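Local coordinates for stringent starvation protein B (Caulobacter vibrioides, PDB 2QAS) that probably acts as an adaptor that recognises ssrA-tagged proteins and delivers them to the ClpX unfoldase for degradation, at residues Y48-T53 / E71-L76; A56-P61 / S104-A109; Q79-A84 / S91-F96. All coordinates share one frame; numbering follows the deposited sequence.

Interaction 1 of 3, residues Y48-T53 / E71-L76; sequences YITFKT and EMTIVL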
ATOM      1  N   TYR A  48     -11.562   2.745  14.282  1.00 50.53           N
ATOM      2  CA  TYR A  48     -12.789   3.346  13.799  1.00 49.80           C
ATOM      3  C   TYR A  48     -12.747   3.139  12.291  1.00 51.36           C
ATOM      4  O   TYR A  48     -11.867   3.664  11.612  1.00 52.38           O
ATOM      5  CB  TYR A  48     -12.847   4.837  14.113  1.00 48.85           C
ATOM      6  CG  TYR A  48     -13.269   5.146  15.530  1.00 52.05           C
ATOM      7  CD1 TYR A  48     -12.382   5.007  16.597  1.00 51.81           C
ATOM      8  CD2 TYR A  48     -14.582   5.535  15.810  1.00 56.06           C
ATOM      9  CE1 TYR A  48     -12.787   5.241  17.912  1.00 53.69           C
ATOM     10  CE2 TYR A  48     -15.003   5.775  17.119  1.00 57.25           C
ATOM     11  CZ  TYR A  48     -14.101   5.626  18.166  1.00 58.19           C
ATOM     12  OH  TYR A  48     -14.530   5.856  19.460  1.00 59.22           O
ATOM     13  N   ILE A  49     -13.681   2.351  11.778  1.00 50.32           N
ATOM     14  CA  ILE A  49     -13.749   2.072  10.355  1.00 52.42           C
ATOM     15  C   ILE A  49     -14.998   2.717   9.776  1.00 53.72           C
ATOM     16  O   ILE A  49     -16.099   2.508  10.286  1.00 53.06           O
ATOM     17  CB  ILE A  49     -13.865   0.551  10.078  1.00 54.90           C
ATOM     18  CG1 ILE A  49     -12.772  -0.217  10.815  1.00 54.09           C
ATOM     19  CG2 ILE A  49     -13.803   0.292   8.589  1.00 54.11           C
ATOM     20  CD1 ILE A  49     -11.414   0.180  10.414  1.00 56.90           C
ATOM     21  N   THR A  50     -14.845   3.499   8.713  1.00 54.47           N
ATOM     22  CA  THR A  50     -16.011   4.112   8.096  1.00 55.53           C
ATOM     23  C   THR A  50     -16.129   3.563   6.686  1.00 55.40           C
ATOM     24  O   THR A  50     -15.140   3.482   5.970  1.00 56.50           O
ATOM     25  CB  THR A  50     -15.883   5.641   8.044  1.00 57.00           C
ATOM     26  OG1 THR A  50     -15.576   6.141   9.353  1.00 57.76           O
ATOM     27  CG2 THR A  50     -17.187   6.260   7.572  1.00 56.03           C
ATOM     28  N   PHE A  51     -17.334   3.170   6.290  1.00 57.10           N
ATOM     29  CA  PHE A  51     -17.543   2.617   4.956  1.00 59.35           C
ATOM     30  C   PHE A  51     -18.867   3.008   4.304  1.00 62.37           C
ATOM     31  O   PHE A  51     -19.821   3.433   4.969  1.00 61.81           O
ATOM     32  CB  PHE A  51     -17.477   1.096   4.996  1.00 58.25           C
ATOM     33  CG  PHE A  51     -18.569   0.467   5.816  1.00 57.64           C
ATOM     34  CD1 PHE A  51     -18.495   0.453   7.204  1.00 54.97           C
ATOM     35  CD2 PHE A  51     -19.678  -0.105   5.195  1.00 56.27           C
ATOM     36  CE1 PHE A  51     -19.507  -0.123   7.964  1.00 58.83           C
ATOM     37  CE2 PHE A  51     -20.699  -0.684   5.940  1.00 57.47           C
ATOM     38  CZ  PHE A  51     -20.617  -0.697   7.330  1.00 58.14           C
ATOM     39  N   LYS A  52     -18.913   2.825   2.990  1.00 64.96           N
ATOM     40  CA  LYS A  52     -20.092   3.134   2.197  1.00 67.92           C
ATOM     41  C   LYS A  52     -21.028   1.937   2.279  1.00 67.47           C
ATOM     42  O   LYS A  52     -20.698   0.856   1.807  1.00 67.69           O
ATOM     43  CB  LYS A  52     -19.687   3.388   0.738  1.00 72.01           C
ATOM     44  CG  LYS A  52     -20.653   4.271  -0.040  1.00 77.33           C
ATOM     45  CD  LYS A  52     -20.558   5.734   0.408  1.00 81.90           C
ATOM     46  CE  LYS A  52     -21.686   6.578  -0.189  1.00 84.09           C
ATOM     47  NZ  LYS A  52     -21.785   6.410  -1.670  1.00 85.42           N
ATOM     48  N   THR A  53     -22.190   2.147   2.886  1.00 69.05           N
ATOM     49  CA  THR A  53     -23.204   1.112   3.069  1.00 70.99           C
ATOM     50  C   THR A  53     -23.735   0.501   1.774  1.00 72.10           C
ATOM     51  O   THR A  53     -24.060  -0.690   1.728  1.00 69.65           O
ATOM     52  CB  THR A  53     -24.400   1.674   3.848  1.00 71.15           C
ATOM     53  OG1 THR A  53     -23.954   2.142   5.124  1.00 72.80           O
ATOM     54  CG2 THR A  53     -25.458   0.606   4.051  1.00 73.17           C
ATOM     55  N   GLU A  71     -22.998   6.415   4.510  1.00 82.67           N
ATOM     56  CA  GLU A  71     -21.858   6.153   5.386  1.00 80.72           C
ATOM     57  C   GLU A  71     -22.229   5.468   6.694  1.00 76.34           C
ATOM     58  O   GLU A  71     -23.341   5.615   7.193  1.00 76.47           O
ATOM     59  CB  GLU A  71     -21.146   7.468   5.718  1.00 83.97           C
ATOM     60  CG  GLU A  71     -20.593   8.210   4.515  1.00 89.48           C
ATOM     61  CD  GLU A  71     -19.288   7.619   4.021  1.00 92.99           C
ATOM     62  OE1 GLU A  71     -18.302   7.657   4.789  1.00 95.68           O
ATOM     63  OE2 GLU A  71     -19.246   7.119   2.873  1.00 95.64           O
ATOM     64  N   MET A  72     -21.285   4.715   7.245  1.00 70.58           N
ATOM     65  CA  MET A  72     -21.497   4.048   8.521  1.00 65.94           C
ATOM     66  C   MET A  72     -20.155   3.807   9.171  1.00 62.19           C
ATOM     67  O   MET A  72     -19.250   3.258   8.551  1.00 61.57           O
ATOM     68  CB  MET A  72     -22.225   2.705   8.365  1.00 64.91           C
ATOM     69  CG  MET A  72     -22.546   2.054   9.711  1.00 66.54           C
ATOM     70  SD  MET A  72     -23.494   0.494   9.665  1.00 69.27           S
ATOM     71  CE  MET A  72     -22.783  -0.347  11.029  1.00 68.65           C
ATOM     72  N   THR A  73     -20.026   4.236  10.418  1.00 58.36           N
ATOM     73  CA  THR A  73     -18.793   4.033  11.154  1.00 55.90           C
ATOM     74  C   THR A  73     -19.016   2.961  12.207  1.00 54.06           C
ATOM     75  O   THR A  73     -20.098   2.860  12.789  1.00 53.60           O
ATOM     76  CB  THR A  73     -18.330   5.326  11.862  1.00 55.53           C
ATOM     77  OG1 THR A  73     -18.033   6.324  10.877  1.00 59.30           O
ATOM     78  CG2 THR A  73     -17.079   5.071  12.698  1.00 52.63           C
ATOM     79  N   ILE A  74     -18.001   2.137  12.422  1.00 51.49           N
ATOM     80  CA  ILE A  74     -18.075   1.111  13.444  1.00 49.37           C
ATOM     81  C   ILE A  74     -16.796   1.232  14.230  1.00 46.89           C
ATOM     82  O   ILE A  74     -15.775   1.649  13.697  1.00 46.58           O
ATOM     83  CB  ILE A  74     -18.206  -0.333  12.857  1.00 49.61           C
ATOM     84  CG1 ILE A  74     -16.973  -0.707  12.043  1.00 50.04           C
ATOM     85  CG2 ILE A  74     -19.466  -0.439  12.015  1.00 47.66           C
ATOM     86  CD1 ILE A  74     -17.112  -2.051  11.364  1.00 52.01           C
ATOM     87  N   VAL A  75     -16.853   0.897  15.508  1.00 45.07           N
ATOM     88  CA  VAL A  75     -15.677   0.977  16.342  1.00 42.91           C
ATOM     89  C   VAL A  75     -15.348  -0.436  16.803  1.00 44.49           C
ATOM     90  O   VAL A  75     -16.251  -1.209  17.167  1.00 43.72           O
ATOM     91  CB  VAL A  75     -15.919   1.921  17.553  1.00 44.73           C
ATOM     92  CG1 VAL A  75     -17.123   1.453  18.360  1.00 44.29           C
ATOM     93  CG2 VAL A  75     -14.682   1.986  18.423  1.00 43.87           C
ATOM     94  N   LEU A  76     -14.061  -0.779  16.736  1.00 43.33           N
ATOM     95  CA  LEU A  76     -13.576  -2.089  17.149  1.00 44.53           C
ATOM     96  C   LEU A  76     -12.720  -1.856  18.377  1.00 46.31           C
ATOM     97  O   LEU A  76     -11.551  -1.496  18.277  1.00 46.57           O
ATOM     98  CB  LEU A  76     -12.749  -2.727  16.028  1.00 44.04           C
ATOM     99  CG  LEU A  76     -13.523  -2.982  14.732  1.00 42.05           C
ATOM    100  CD1 LEU A  76     -12.598  -3.579  13.695  1.00 40.28           C
ATOM    101  CD2 LEU A  76     -14.702  -3.907  15.013  1.00 36.81           C
TER

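Interaction 2 of 3, residues A56-P61 / S104-A109; sequences AGVSGP and SVPYAA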
ATOM      1  N   ALA A  56     -20.968  -2.070  -3.401  1.00 75.76           N
ATOM      2  CA  ALA A  56     -21.247  -3.468  -3.709  1.00 75.63           C
ATOM      3  C   ALA A  56     -20.438  -4.316  -2.738  1.00 74.36           C
ATOM      4  O   ALA A  56     -19.458  -3.840  -2.169  1.00 76.14           O
ATOM      5  CB  ALA A  56     -20.843  -3.785  -5.149  1.00 75.69           C
ATOM      6  N   GLY A  57     -20.852  -5.560  -2.535  1.00 72.07           N
ATOM      7  CA  GLY A  57     -20.120  -6.433  -1.635  1.00 69.67           C
ATOM      8  C   GLY A  57     -20.459  -6.379  -0.150  1.00 68.70           C
ATOM      9  O   GLY A  57     -20.156  -7.333   0.571  1.00 67.53           O
ATOM     10  N   VAL A  58     -21.066  -5.293   0.327  1.00 66.19           N
ATOM     11  CA  VAL A  58     -21.383  -5.231   1.746  1.00 66.39           C
ATOM     12  C   VAL A  58     -22.736  -5.849   2.060  1.00 67.64           C
ATOM     13  O   VAL A  58     -23.734  -5.611   1.373  1.00 67.55           O
ATOM     14  CB  VAL A  58     -21.312  -3.772   2.324  1.00 63.43           C
ATOM     15  CG1 VAL A  58     -20.804  -2.817   1.279  1.00 59.68           C
ATOM     16  CG2 VAL A  58     -22.652  -3.346   2.879  1.00 59.63           C
ATOM     17  N   SER A  59     -22.753  -6.666   3.101  1.00 68.34           N
ATOM     18  CA  SER A  59     -23.975  -7.324   3.520  1.00 71.62           C
ATOM     19  C   SER A  59     -24.192  -7.092   5.008  1.00 72.28           C
ATOM     20  O   SER A  59     -23.242  -6.926   5.768  1.00 72.67           O
ATOM     21  CB  SER A  59     -23.884  -8.818   3.219  1.00 70.72           C
ATOM     22  OG  SER A  59     -22.665  -9.339   3.715  1.00 73.90           O
ATOM     23  N   GLY A  60     -25.452  -7.073   5.417  1.00 74.97           N
ATOM     24  CA  GLY A  60     -25.774  -6.861   6.814  1.00 78.15           C
ATOM     25  C   GLY A  60     -27.272  -6.940   6.985  1.00 80.26           C
ATOM     26  O   GLY A  60     -27.988  -7.042   5.991  1.00 81.28           O
ATOM     27  N   PRO A  61     -27.786  -6.904   8.222  1.00 81.96           N
ATOM     28  CA  PRO A  61     -29.241  -6.979   8.363  1.00 82.97           C
ATOM     29  C   PRO A  61     -29.867  -5.848   7.551  1.00 84.08           C
ATOM     30  O   PRO A  61     -29.390  -4.710   7.583  1.00 82.32           O
ATOM     31  CB  PRO A  61     -29.452  -6.812   9.867  1.00 83.40           C
ATOM     32  CG  PRO A  61     -28.185  -7.363  10.451  1.00 82.44           C
ATOM     33  CD  PRO A  61     -27.138  -6.776   9.537  1.00 81.60           C
ATOM     34  N   SER A 104     -20.318  -7.670   6.700  1.00 57.74           N
ATOM     35  CA  SER A 104     -19.248  -7.993   5.775  1.00 59.47           C
ATOM     36  C   SER A 104     -18.948  -6.711   5.035  1.00 59.01           C
ATOM     37  O   SER A 104     -19.843  -6.102   4.454  1.00 58.56           O
ATOM     38  CB  SER A 104     -19.671  -9.081   4.798  1.00 60.22           C
ATOM     39  OG  SER A 104     -19.395 -10.345   5.362  1.00 66.14           O
ATOM     40  N   VAL A 105     -17.690  -6.296   5.072  1.00 59.31           N
ATOM     41  CA  VAL A 105     -17.301  -5.062   4.409  1.00 60.50           C
ATOM     42  C   VAL A 105     -16.067  -5.246   3.540  1.00 60.42           C
ATOM     43  O   VAL A 105     -15.047  -5.763   3.998  1.00 59.39           O
ATOM     44  CB  VAL A 105     -17.020  -3.957   5.451  1.00 60.36           C
ATOM     45  CG1 VAL A 105     -16.626  -2.665   4.752  1.00 58.68           C
ATOM     46  CG2 VAL A 105     -18.249  -3.756   6.325  1.00 59.08           C
ATOM     47  N   PRO A 106     -16.152  -4.847   2.259  1.00 61.59           N
ATOM     48  CA  PRO A 106     -14.980  -5.002   1.393  1.00 61.33           C
ATOM     49  C   PRO A 106     -14.024  -3.866   1.719  1.00 60.68           C
ATOM     50  O   PRO A 106     -14.453  -2.797   2.162  1.00 61.10           O
ATOM     51  CB  PRO A 106     -15.564  -4.867  -0.019  1.00 60.29           C
ATOM     52  CG  PRO A 106     -17.008  -5.222   0.150  1.00 60.76           C
ATOM     53  CD  PRO A 106     -17.349  -4.549   1.455  1.00 62.69           C
ATOM     54  N   TYR A 107     -12.732  -4.083   1.525  1.00 59.74           N
ATOM     55  CA  TYR A 107     -11.795  -3.010   1.800  1.00 61.09           C
ATOM     56  C   TYR A 107     -12.035  -1.874   0.813  1.00 60.94           C
ATOM     57  O   TYR A 107     -11.713  -0.721   1.088  1.00 63.17           O
ATOM     58  CB  TYR A 107     -10.369  -3.534   1.723  1.00 60.38           C
ATOM     59  CG  TYR A 107     -10.143  -4.632   2.731  1.00 62.87           C
ATOM     60  CD1 TYR A 107      -9.971  -5.951   2.327  1.00 62.73           C
ATOM     61  CD2 TYR A 107     -10.167  -4.360   4.103  1.00 62.64           C
ATOM     62  CE1 TYR A 107      -9.831  -6.978   3.262  1.00 65.16           C
ATOM     63  CE2 TYR A 107     -10.029  -5.376   5.044  1.00 63.56           C
ATOM     64  CZ  TYR A 107      -9.863  -6.683   4.617  1.00 65.01           C
ATOM     65  OH  TYR A 107      -9.748  -7.701   5.536  1.00 65.72           O
ATOM     66  N   ALA A 108     -12.639  -2.208  -0.323  1.00 59.88           N
ATOM     67  CA  ALA A 108     -12.945  -1.224  -1.350  1.00 59.79           C
ATOM     68  C   ALA A 108     -14.018  -0.242  -0.871  1.00 60.04           C
ATOM     69  O   ALA A 108     -14.062   0.912  -1.305  1.00 60.34           O
ATOM     70  CB  ALA A 108     -13.418  -1.926  -2.611  1.00 57.01           C
ATOM     71  N   ALA A 109     -14.884  -0.694   0.031  1.00 58.67           N
ATOM     72  CA  ALA A 109     -15.949   0.165   0.531  1.00 56.14           C
ATOM     73  C   ALA A 109     -15.450   1.193   1.546  1.00 55.30           C
ATOM     74  O   ALA A 109     -16.116   2.189   1.796  1.00 53.68           O
ATOM     75  CB  ALA A 109     -17.045  -0.681   1.134  1.00 55.38           C
TER

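Interaction 3 of 3, residues Q79-A84 / S91-F96; sequences QYWDLA and SVTLKF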
ATOM      1  N   GLN A  79     -16.472  -4.035  22.013  1.00 52.81           N
ATOM      2  CA  GLN A  79     -17.539  -4.952  21.624  1.00 50.64           C
ATOM      3  C   GLN A  79     -17.576  -5.437  20.187  1.00 48.35           C
ATOM      4  O   GLN A  79     -18.271  -4.874  19.337  1.00 47.30           O
ATOM      5  CB  GLN A  79     -18.890  -4.324  21.992  1.00 53.56           C
ATOM      6  CG  GLN A  79     -19.068  -4.128  23.504  1.00 56.02           C
ATOM      7  CD  GLN A  79     -20.440  -3.590  23.874  1.00 58.66           C
ATOM      8  OE1 GLN A  79     -21.457  -4.144  23.471  1.00 60.39           O
ATOM      9  NE2 GLN A  79     -20.473  -2.508  24.647  1.00 61.10           N
ATOM     10  N   TYR A  80     -16.802  -6.482  19.926  1.00 47.25           N
ATOM     11  CA  TYR A  80     -16.755  -7.106  18.613  1.00 46.30           C
ATOM     12  C   TYR A  80     -16.303  -8.546  18.783  1.00 45.57           C
ATOM     13  O   TYR A  80     -15.449  -8.864  19.613  1.00 44.85           O
ATOM     14  CB  TYR A  80     -15.832  -6.365  17.657  1.00 45.74           C
ATOM     15  CG  TYR A  80     -14.358  -6.475  17.954  1.00 47.61           C
ATOM     16  CD1 TYR A  80     -13.737  -5.592  18.826  1.00 47.21           C
ATOM     17  CD2 TYR A  80     -13.567  -7.414  17.292  1.00 46.98           C
ATOM     18  CE1 TYR A  80     -12.356  -5.625  19.026  1.00 48.11           C
ATOM     19  CE2 TYR A  80     -12.195  -7.458  17.482  1.00 48.93           C
ATOM     20  CZ  TYR A  80     -11.592  -6.559  18.348  1.00 50.22           C
ATOM     21  OH  TYR A  80     -10.219  -6.589  18.519  1.00 52.61           O
ATOM     22  N   TRP A  81     -16.887  -9.420  17.983  1.00 44.88           N
ATOM     23  CA  TRP A  81     -16.603 -10.830  18.083  1.00 42.82           C
ATOM     24  C   TRP A  81     -16.365 -11.411  16.721  1.00 44.08           C
ATOM     25  O   TRP A  81     -16.828 -10.868  15.711  1.00 43.48           O
ATOM     26  CB  TRP A  81     -17.804 -11.530  18.721  1.00 43.39           C
ATOM     27  CG  TRP A  81     -18.072 -11.084  20.115  1.00 42.83           C
ATOM     28  CD1 TRP A  81     -17.575 -11.643  21.256  1.00 42.67           C
ATOM     29  CD2 TRP A  81     -18.811  -9.918  20.523  1.00 42.24           C
ATOM     30  NE1 TRP A  81     -17.949 -10.894  22.351  1.00 47.15           N
ATOM     31  CE2 TRP A  81     -18.706  -9.830  21.932  1.00 42.51           C
ATOM     32  CE3 TRP A  81     -19.544  -8.941  19.835  1.00 41.19           C
ATOM     33  CZ2 TRP A  81     -19.306  -8.804  22.670  1.00 42.61           C
ATOM     34  CZ3 TRP A  81     -20.148  -7.914  20.571  1.00 43.85           C
ATOM     35  CH2 TRP A  81     -20.023  -7.855  21.975  1.00 44.42           C
ATOM     36  N   ASP A  82     -15.632 -12.521  16.708  1.00 44.38           N
ATOM     37  CA  ASP A  82     -15.343 -13.257  15.493  1.00 44.26           C
ATOM     38  C   ASP A  82     -14.933 -12.404  14.295  1.00 44.89           C
ATOM     39  O   ASP A  82     -15.498 -12.523  13.208  1.00 41.82           O
ATOM     40  CB  ASP A  82     -16.564 -14.106  15.162  1.00 48.46           C
ATOM     41  CG  ASP A  82     -17.005 -14.967  16.352  1.00 57.59           C
ATOM     42  OD1 ASP A  82     -16.190 -15.807  16.828  1.00 59.36           O
ATOM     43  OD2 ASP A  82     -18.159 -14.805  16.823  1.00 60.72           O
ATOM     44  N   LEU A  83     -13.948 -11.536  14.498  1.00 44.89           N
ATOM     45  CA  LEU A  83     -13.446 -10.705  13.418  1.00 45.27           C
ATOM     46  C   LEU A  83     -12.737 -11.651  12.445  1.00 47.65           C
ATOM     47  O   LEU A  83     -11.796 -12.353  12.831  1.00 49.10           O
ATOM     48  CB  LEU A  83     -12.456  -9.682  13.967  1.00 43.49           C
ATOM     49  CG  LEU A  83     -11.713  -8.835  12.940  1.00 41.98           C
ATOM     50  CD1 LEU A  83     -12.697  -8.104  12.059  1.00 43.55           C
ATOM     51  CD2 LEU A  83     -10.815  -7.872  13.660  1.00 43.52           C
ATOM     52  N   ALA A  84     -13.199 -11.687  11.199  1.00 48.00           N
ATOM     53  CA  ALA A  84     -12.610 -12.559  10.184  1.00 48.70           C
ATOM     54  C   ALA A  84     -12.192 -11.734   8.976  1.00 50.51           C
ATOM     55  O   ALA A  84     -12.993 -11.494   8.073  1.00 48.89           O
ATOM     56  CB  ALA A  84     -13.607 -13.612   9.757  1.00 47.15           C
ATOM     57  N   SER A  91     -15.408  -9.574   7.877  1.00 48.97           N
ATOM     58  CA  SER A  91     -16.725  -9.677   8.488  1.00 50.29           C
ATOM     59  C   SER A  91     -16.519  -9.675  10.005  1.00 46.93           C
ATOM     60  O   SER A  91     -15.468 -10.101  10.487  1.00 44.78           O
ATOM     61  CB  SER A  91     -17.491 -10.922   7.989  1.00 50.16           C
ATOM     62  OG  SER A  91     -16.800 -12.122   8.245  1.00 58.42           O
ATOM     63  N   VAL A  92     -17.508  -9.155  10.736  1.00 45.58           N
ATOM     64  CA  VAL A  92     -17.441  -9.013  12.197  1.00 45.80           C
ATOM     65  C   VAL A  92     -18.832  -9.028  12.809  1.00 45.67           C
ATOM     66  O   VAL A  92     -19.807  -8.659  12.157  1.00 45.56           O
ATOM     67  CB  VAL A  92     -16.871  -7.623  12.632  1.00 44.13           C
ATOM     68  CG1 VAL A  92     -16.349  -7.686  14.045  1.00 42.73           C
ATOM     69  CG2 VAL A  92     -15.800  -7.167  11.691  1.00 52.29           C
ATOM     70  N   THR A  93     -18.910  -9.408  14.077  1.00 45.18           N
ATOM     71  CA  THR A  93     -20.177  -9.389  14.786  1.00 44.49           C
ATOM     72  C   THR A  93     -20.097  -8.226  15.765  1.00 46.08           C
ATOM     73  O   THR A  93     -19.142  -8.124  16.540  1.00 48.12           O
ATOM     74  CB  THR A  93     -20.404 -10.664  15.586  1.00 43.31           C
ATOM     75  OG1 THR A  93     -20.505 -11.772  14.689  1.00 44.31           O
ATOM     76  CG2 THR A  93     -21.690 -10.552  16.406  1.00 42.99           C
ATOM     77  N   LEU A  94     -21.092  -7.348  15.720  1.00 43.59           N
ATOM     78  CA  LEU A  94     -21.156  -6.199  16.607  1.00 41.24           C
ATOM     79  C   LEU A  94     -22.565  -6.159  17.230  1.00 43.07           C
ATOM     80  O   LEU A  94     -23.454  -6.917  16.830  1.00 41.98           O
ATOM     81  CB  LEU A  94     -20.910  -4.924  15.805  1.00 39.96           C
ATOM     82  CG  LEU A  94     -19.617  -4.778  14.999  1.00 41.81           C
ATOM     83  CD1 LEU A  94     -19.666  -3.483  14.204  1.00 36.90           C
ATOM     84  CD2 LEU A  94     -18.401  -4.794  15.934  1.00 40.55           C
ATOM     85  N   LYS A  95     -22.778  -5.265  18.190  1.00 42.86           N
ATOM     86  CA  LYS A  95     -24.080  -5.146  18.842  1.00 43.48           C
ATOM     87  C   LYS A  95     -24.733  -3.809  18.581  1.00 44.78           C
ATOM     88  O   LYS A  95     -24.086  -2.768  18.652  1.00 46.03           O
ATOM     89  CB  LYS A  95     -23.942  -5.316  20.349  1.00 44.83           C
ATOM     90  CG  LYS A  95     -23.923  -6.735  20.790  1.00 46.69           C
ATOM     91  CD  LYS A  95     -23.818  -6.830  22.293  1.00 46.81           C
ATOM     92  CE  LYS A  95     -23.826  -8.290  22.705  1.00 46.92           C
ATOM     93  NZ  LYS A  95     -23.252  -8.416  24.053  1.00 55.98           N
ATOM     94  N   PHE A  96     -26.020  -3.842  18.282  1.00 46.21           N
ATOM     95  CA  PHE A  96     -26.782  -2.626  18.030  1.00 48.72           C
ATOM     96  C   PHE A  96     -27.997  -2.705  18.944  1.00 49.79           C
ATOM     97  O   PHE A  96     -28.855  -3.581  18.777  1.00 48.69           O
ATOM     98  CB  PHE A  96     -27.196  -2.553  16.561  1.00 47.34           C
ATOM     99  CG  PHE A  96     -26.035  -2.618  15.615  1.00 49.57           C
ATOM    100  CD1 PHE A  96     -25.467  -3.834  15.279  1.00 50.88           C
ATOM    101  CD2 PHE A  96     -25.481  -1.452  15.089  1.00 51.62           C
ATOM    102  CE1 PHE A  96     -24.357  -3.897  14.428  1.00 53.53           C
ATOM    103  CE2 PHE A  96     -24.372  -1.501  14.239  1.00 50.83           C
ATOM    104  CZ  PHE A  96     -23.810  -2.725  13.907  1.00 51.34           C
TER
HETATM  105  O   HOH W   1     -20.692  -3.652  18.992  1.00 45.84           O

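Interaction 1 of 3, residues Y48-T53 / E71-L76
Phe-51 and Met-72 lie side by side in the tightly packed half of this antiparallel pairing, on the face that also carries Ile-49 and Ile-74. Phe-51 CG lies between the backbone N and the carbonyl carbon (chi1 64°), which brings the ring toward the facing strand. Met-72 CB sits over one face of the ring, 4.2 Å from its centroid, and the sulfur completes a Met-aromatic contact obliquely, SD 3.9 Å from Phe-51 CZ. Ile-74 CG2 meets the ring edge, while Ile-74 CG1 packs 3.9 Å from Ile-49 CB. Apolar residues suit this face because it is buried against Phe-90, Leu-94 and Val-105 of the other sheet; beta-branched Ile-49 and Ile-74 fit an extended strand, and the flexible, unbranched Met-72 can follow the ring.

The opposite face is more polar and, at its ends, partly exposed. At its centre the hydroxyls of Thr-50 and Thr-73 share a hydrogen bond, OG1 to OG1 2.9 Å. At one end, Val-75 CG2 lies over the Tyr-48 ring in a CH-pi contact, 3.9 Å from the centroid. At the other, Lys-52 lays its CD beside the Glu-71 carboxylate, but its NZ stays 5.3 Å from OE2, too far for a salt bridge; Glu-71 OE1 instead bonds Thr-111 OG1.

Ile-49 and Ile-74 exchange two backbone bonds, as do Phe-51 and Met-72. These use the N-H and C=O groups that point to strand 48-52; Val-75 N bonds a polar side chain of the bound peptide, and Thr-73 bonds it through its backbone, consistent with beta-strand addition.

Interaction 2 of 3, residues A56-P61 / S104-A109
Ser-59 and Ser-104 hold the two segments together through a reciprocal pair of backbone hydrogen bonds. Ser-104 N reaches Ser-59 O at 3.2 Å and Ser-59 N reaches Ser-104 O at 3.3 Å; both are on the long side. Ser-104 O also receives a CA-H...O contact from Val-58, whose CA lies 3.2 Å away. The serine side chains add no hydrogen bond to each other. Their polarity suits the solvent side, and their small size lets Ser-59 OG lie against Ser-104 CB where the chains pair closely.

In topological terms this is a single antiparallel bridge of the hydrogen-bonded kind. It attaches an irregular loop, running from strand 47-52 to helix 62-67, to the outer edge of strand 99-106, whose inner neighbour is strand 89-96. Two residues past the bridge, Pro-61 takes the N-cap position of helix 62-67.

Apolar contacts centre on the Pro-106 ring. Its CG presses against the backbone, 3.7 Å from Gly-57 C and 3.6 Å from Ala-56 O. Gly-57 suits this place twice over: its phi is positive (86°), and the absence of CB lets the proline ring approach. Val-58 CB lies 3.5 Å from Ser-104 O; the placing of its methyls is less certain, but as modelled CG1 comes 3.9 Å from Pro-106 CD and also faces Ala-109 CB. Proline in turn has no N-H to offer where strand 99-106 ends. The chain then curls into a turn closed by a bond from Ala-109 N to Pro-106 O, 3.0 Å, which swings Ala-109 CB back toward Val-58 while Tyr-107 packs against Leu-32 of helix 16-35.

Interaction 3 of 3, residues Q79-A84 / S91-F96
Val-92 and Leu-94 form the apolar centre with Tyr-80 and Leu-83, apolar types that suit the side turned to strand 71-76. Leu-94 CD2 lies 3.5 Å from Tyr-80 CB, and Val-92 divides its branches: CG1 packs 3.9 Å from Tyr-80 CB, while CG2 lies beside Leu-83 CD1. A beta bulge puts Asp-82 and Leu-83 together opposite Val-92. Asp-82, polar as suits the exposed bulge, adopts left-handed helical backbone angles there (phi 44°).

Hydrogen-bonded pairs flank the bulge, Trp-81 with Thr-93 and Ala-84 with Ser-91 (Ala-84 N to Ser-91 O 2.9 Å). Further out, the extended Lys-95 chain crosses the Trp-81 indole obliquely, Lys-95 CG 4.0 Å from Trp-81 CZ3. Its ammonium end lies obliquely by the indole, and Lys-95 also packs on an acidic side chain of the bound peptide. At the polar edge one water bridges Gln-79 O and Lys-95 N, at 2.7 and 2.8 Å respectively. Gln-79 NE2 binds the peptide backbone.

Strand 99-106 continues this hairpin, its Arg-102 bonding Thr-93 OG1; Leu-94 packs against Ile-74 and Leu-76 of strand 71-76, and Tyr-80 OH bonds Ala-35 O weakly at the end of helix 16-35.

From the N terminus, residues 48-53 come first, and interaction 1 closes its loop when the chain returns as strand 71-76. Inside that loop residues 56-61 open interaction 2, which closes only at 104-109, so the two contacts cross. Interaction 3 opens after interaction 1 has closed and lies wholly nested within interaction 2, as a local hairpin. Lys-52 N probably bonds Ala-109 O, joining interactions 1 and 2 where strand 99-106 hands over to strand 110-115. Packing of Met-72 on Phe-96 and of Leu-76 on Val-92 brings the two sheets together between interactions 1 and 3, and both border the bound peptide.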